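Local coordinates for LAO/AO transport system kinase (Escherichia coli, PDB 2P67), which belongs to the MeaB-type GTPases, a family within the P-loop NTPase clan, and is built on a parallel beta-sheet flanked by helices, at residues A25-L30 with M141-A146; V154-V157 with Q161-T164. All blocks are in the same frame, centred on the assembly; numbering follows the deposited sequence. Where two conformers were deposited one is given.

In the fold
Both contacts are buried parts of the same P-loop NTPase fold, but they sit at different distances from the centre of the chain and share no element of secondary structure. Interaction 1 lies about 16 Å from that centre, where helix 21-32 packs on helix 133-146; interaction 2 lies about 6 Å from it, where strand 151-157 of the parallel sheet ends and the chain turns into helix 162-167. Helix 133-146 is followed in the chain by strand 151-157, which links the two contacts, their centres about 21 Å apart. The first is wholly apolar, between helices distant in sequence; the second is a local contact built around one hydroxyl-to-carbonyl hydrogen bond.

Interaction 1: residues A25-L30 with M141-A146; sequences AQAMTL and MLLCEA
Met28 and Leu143 meet where helix 21-32 packs on helix 133-146, two helices on the flank of the parallel sheet of this P-loop NTPase fold. The segments run nearly antiparallel, at 155°, with axes 10.4 Å apart at closest approach. Side chains fill the space between them, and no hydrogen bond crosses it.

The aliphatic contacts centre on Leu143. Its CD1 lies 3.9 Å from Met28 CG and rests against the nearby backbone of helix 21-32, the Met28 and Leu143 side chains running alongside one another, each heading for the opposite helix; CD2 meets Ala27, 4.2 Å from its CB. Ile49 of helix 36-49 also touches Leu143, and Leu45 of that helix touches Ala27, so a third helix packs against this pair.

The sulfur-containing side chains make the other contact. Met28 runs extended beyond CG (chi2 -168°, chi3 166°), which carries its methyl across to the neighbouring helix. Phe120 and Arg122 of strand 119-124 touch Met28, while Ala88 and Ile90 of strand 87-92 touch Cys144, placing this part of the contact against the sheet. Here the Met28 CE methyl comes within 3.5 Å of Cys144 SG.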
loop_
_atom_site.group_PDB
_atom_site.type_symbol
_atom_site.label_atom_id
_atom_site.label_comp_id
_atom_site.label_asym_id
_atom_site.label_seq_id
_atom_site.Cartn_x
_atom_site.Cartn_y
_atom_site.Cartn_z
ATOM N N ALA A 25 -33.236 2.394 -14.660
ATOM C CA ALA A 25 -32.533 1.754 -15.782
ATOM C C ALA A 25 -32.195 2.780 -16.852
ATOM O O ALA A 25 -31.088 2.786 -17.391
ATOM C CB ALA A 25 -33.371 0.644 -16.346
ATOM N N GLN A 26 -33.155 3.657 -17.149
ATOM C CA GLN A 26 -32.966 4.716 -18.137
ATOM C C GLN A 26 -31.836 5.663 -17.730
ATOM O O GLN A 26 -31.034 6.064 -18.549
ATOM C CB GLN A 26 -34.236 5.553 -18.248
ATOM C CG GLN A 26 -35.180 5.205 -19.364
ATOM C CD GLN A 26 -36.255 6.296 -19.471
ATOM O OE1 GLN A 26 -36.138 7.226 -20.271
ATOM N NE2 GLN A 26 -37.256 6.222 -18.610
ATOM N N ALA A 27 -31.823 6.058 -16.458
ATOM C CA ALA A 27 -30.779 6.946 -15.929
ATOM C C ALA A 27 -29.387 6.293 -15.994
ATOM O O ALA A 27 -28.383 6.929 -16.356
ATOM C CB ALA A 27 -31.138 7.364 -14.474
ATOM N N MET A 28 -29.311 5.017 -15.627
ATOM C CA MET A 28 -28.056 4.277 -15.763
ATOM C C MET A 28 -27.581 4.244 -17.230
ATOM O O MET A 28 -26.430 4.528 -17.512
ATOM C CB MET A 28 -28.202 2.861 -15.201
ATOM C CG MET A 28 -28.537 2.826 -13.704
ATOM S SD MET A 28 -28.351 1.162 -13.057
ATOM C CE MET A 28 -28.386 1.505 -11.273
ATOM N N THR A 29 -28.483 3.927 -18.159
ATOM C CA THR A 29 -28.140 3.912 -19.593
ATOM C C THR A 29 -27.605 5.260 -20.060
ATOM O O THR A 29 -26.586 5.323 -20.772
ATOM C CB THR A 29 -29.329 3.430 -20.455
ATOM O OG1 THR A 29 -29.560 2.046 -20.178
ATOM C CG2 THR A 29 -29.039 3.580 -21.966
ATOM N N LEU A 30 -28.242 6.331 -19.595
ATOM C CA LEU A 30 -27.800 7.693 -19.892
ATOM C C LEU A 30 -26.387 7.960 -19.400
ATOM O O LEU A 30 -25.570 8.529 -20.121
ATOM C CB LEU A 30 -28.779 8.709 -19.282
ATOM C CG LEU A 30 -28.467 10.196 -19.476
ATOM C CD1 LEU A 30 -28.654 10.606 -20.933
ATOM C CD2 LEU A 30 -29.349 11.034 -18.558
ATOM N N MET A 141 -23.968 3.369 -8.187
ATOM C CA MET A 141 -24.288 3.256 -6.754
ATOM C C MET A 141 -25.046 4.499 -6.259
ATOM O O MET A 141 -26.056 4.371 -5.561
ATOM C CB MET A 141 -23.009 3.055 -5.913
ATOM C CG MET A 141 -22.351 1.680 -6.076
ATOM S SD MET A 141 -20.742 1.565 -5.219
ATOM C CE MET A 141 -21.315 1.252 -3.524
ATOM N N LEU A 142 -24.573 5.685 -6.644
ATOM C CA LEU A 142 -25.282 6.940 -6.320
ATOM C C LEU A 142 -26.721 6.952 -6.839
ATOM O O LEU A 142 -27.642 7.334 -6.106
ATOM C CB LEU A 142 -24.520 8.147 -6.860
ATOM C CG LEU A 142 -23.176 8.520 -6.234
ATOM C CD1 LEU A 142 -22.656 9.775 -6.909
ATOM C CD2 LEU A 142 -23.286 8.725 -4.694
ATOM N N LEU A 143 -26.925 6.486 -8.074
ATOM C CA LEU A 143 -28.279 6.405 -8.645
ATOM C C LEU A 143 -29.157 5.489 -7.796
ATOM O O LEU A 143 -30.306 5.832 -7.484
ATOM C CB LEU A 143 -28.261 5.946 -10.125
ATOM C CG LEU A 143 -27.681 6.994 -11.094
ATOM C CD1 LEU A 143 -27.394 6.375 -12.461
ATOM C CD2 LEU A 143 -28.597 8.202 -11.223
ATOM N N CYS A 144 -28.614 4.344 -7.383
ATOM C CA CYS A 144 -29.357 3.442 -6.516
ATOM C C CYS A 144 -29.728 4.085 -5.168
ATOM O O CYS A 144 -30.830 3.863 -4.644
ATOM C CB CYS A 144 -28.589 2.145 -6.302
ATOM S SG CYS A 144 -28.404 1.173 -7.801
ATOM N N GLU A 145 -28.803 4.880 -4.624
ATOM C CA GLU A 145 -29.030 5.586 -3.360
ATOM C C GLU A 145 -30.168 6.580 -3.520
ATOM O O GLU A 145 -31.095 6.628 -2.689
ATOM C CB GLU A 145 -27.759 6.291 -2.909
ATOM C CG GLU A 145 -26.697 5.259 -2.399
ATOM C CD GLU A 145 -25.461 5.890 -1.797
ATOM O OE1 GLU A 145 -25.295 7.118 -1.884
ATOM O OE2 GLU A 145 -24.632 5.136 -1.237
ATOM N N ALA A 146 -30.094 7.367 -4.586
ATOM C CA ALA A 146 -31.135 8.363 -4.858
ATOM C C ALA A 146 -32.492 7.685 -5.104
ATOM O O ALA A 146 -33.541 8.228 -4.721
ATOM C CB ALA A 146 -30.719 9.263 -6.025
#

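Interaction 2: residues V154-V157 with Q161-T164; sequences VETV and QSET
Ser162 OG is tied to the backbone on two counts: it donates to Val157 O across the contact at 2.6 Å, and it is hydrogen-bonded to Val159 N in the short connection between the segments. The bond to Val157 is short and well aimed, lying in the carbonyl plane on a lone pair, with a C=O...OG angle of 136°. With chi1 at 66°, OG is swung over its own backbone, between N and C, and reaches back to the strand end. Its CB follows, 3.4 Å from Val157 O.

Thr156 supplies the apolar side of the contact through CG2, 4.0 Å from Ser162 CB. Its hydroxyl is engaged elsewhere, hydrogen-bonded to Val92 O of the adjoining strand 87-92.

This is the C-terminal end of strand 151-157, the end of the parallel sheet where P-loop NTPases carry their nucleotide-site loops. The side chain of Val157 points away from Ser162 and packs on Pro65, in what is probably the Walker A loop, and on Pro94. Glu155 forms a salt bridge with Lys69, probably the Walker A lysine.

At the start of helix 162-167, Gln161 occupies the N-cap position, and its O accepts a 3.0 Å hydrogen bond from Thr164 OG1, with the donor tilted 18° from the carbonyl plane.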
loop_
_atom_site.group_PDB
_atom_site.type_symbol
_atom_site.label_atom_id
_atom_site.label_comp_id
_atom_site.label_asym_id
_atom_site.label_seq_id
_atom_site.Cartn_x
_atom_site.Cartn_y
_atom_site.Cartn_z
ATOM N N VAL A 154 -21.923 -3.994 -4.341
ATOM C CA VAL A 154 -21.046 -4.006 -5.492
ATOM C C VAL A 154 -20.249 -5.309 -5.433
ATOM O O VAL A 154 -19.665 -5.661 -4.393
ATOM C CB VAL A 154 -20.174 -2.711 -5.602
ATOM C CG1 VAL A 154 -19.198 -2.552 -4.416
ATOM C CG2 VAL A 154 -19.441 -2.657 -6.948
ATOM N N GLU A 155 -20.255 -6.055 -6.525
ATOM C CA GLU A 155 -19.601 -7.356 -6.463
ATOM C C GLU A 155 -18.692 -7.616 -7.650
ATOM O O GLU A 155 -18.958 -7.159 -8.748
ATOM C CB GLU A 155 -20.627 -8.477 -6.264
ATOM C CG GLU A 155 -21.634 -8.612 -7.387
ATOM C CD GLU A 155 -21.221 -9.646 -8.403
ATOM O OE1 GLU A 155 -22.054 -9.975 -9.266
ATOM O OE2 GLU A 155 -20.082 -10.151 -8.340
ATOM N N THR A 156 -17.594 -8.325 -7.409
ATOM C CA THR A 156 -16.715 -8.712 -8.497
ATOM C C THR A 156 -15.872 -9.904 -8.051
ATOM O O THR A 156 -15.915 -10.303 -6.894
ATOM C CB THR A 156 -15.844 -7.525 -9.013
ATOM O OG1 THR A 156 -15.284 -7.835 -10.307
ATOM C CG2 THR A 156 -14.731 -7.156 -8.018
ATOM N N VAL A 157 -15.124 -10.461 -8.998
ATOM C CA VAL A 157 -14.221 -11.566 -8.709
ATOM C C VAL A 157 -13.052 -11.053 -7.883
ATOM O O VAL A 157 -12.536 -9.957 -8.124
ATOM C CB VAL A 157 -13.706 -12.231 -10.010
ATOM C CG1 VAL A 157 -12.776 -13.386 -9.689
ATOM C CG2 VAL A 157 -14.872 -12.747 -10.831
ATOM N N GLN A 161 -5.963 -7.192 -7.331
ATOM C CA GLN A 161 -6.147 -6.168 -6.305
ATOM C C GLN A 161 -7.614 -5.732 -6.202
ATOM O O GLN A 161 -7.925 -4.684 -5.630
ATOM C CB GLN A 161 -5.249 -4.962 -6.629
ATOM C CG GLN A 161 -5.453 -4.387 -8.049
ATOM C CD GLN A 161 -4.981 -5.343 -9.168
ATOM O OE1 GLN A 161 -5.797 -5.975 -9.858
ATOM N NE2 GLN A 161 -3.660 -5.454 -9.334
ATOM N N SER A 162 -8.514 -6.549 -6.742
ATOM C CA SER A 162 -9.924 -6.178 -6.829
ATOM C C SER A 162 -10.560 -5.990 -5.439
ATOM O O SER A 162 -11.465 -5.160 -5.269
ATOM C CB SER A 162 -10.706 -7.182 -7.676
ATOM O OG SER A 162 -10.747 -8.443 -7.026
ATOM N N GLU A 163 -10.070 -6.736 -4.448
ATOM C CA GLU A 163 -10.557 -6.577 -3.072
ATOM C C GLU A 163 -10.317 -5.150 -2.583
ATOM O O GLU A 163 -11.233 -4.517 -2.054
ATOM C CB GLU A 163 -9.913 -7.586 -2.097
ATOM C CG GLU A 163 -10.166 -9.047 -2.429
ATOM C CD GLU A 163 -9.099 -9.618 -3.340
ATOM O OE1 GLU A 163 -8.210 -8.849 -3.770
ATOM O OE2 GLU A 163 -9.147 -10.837 -3.610
ATOM N N THR A 164 -9.102 -4.635 -2.772
ATOM C CA THR A 164 -8.801 -3.297 -2.265
ATOM C C THR A 164 -9.561 -2.203 -3.031
ATOM O O THR A 164 -10.008 -1.227 -2.424
ATOM C CB THR A 164 -7.286 -3.020 -2.161
ATOM O OG1 THR A 164 -6.702 -3.039 -3.467
ATOM C CG2 THR A 164 -6.599 -4.092 -1.274
#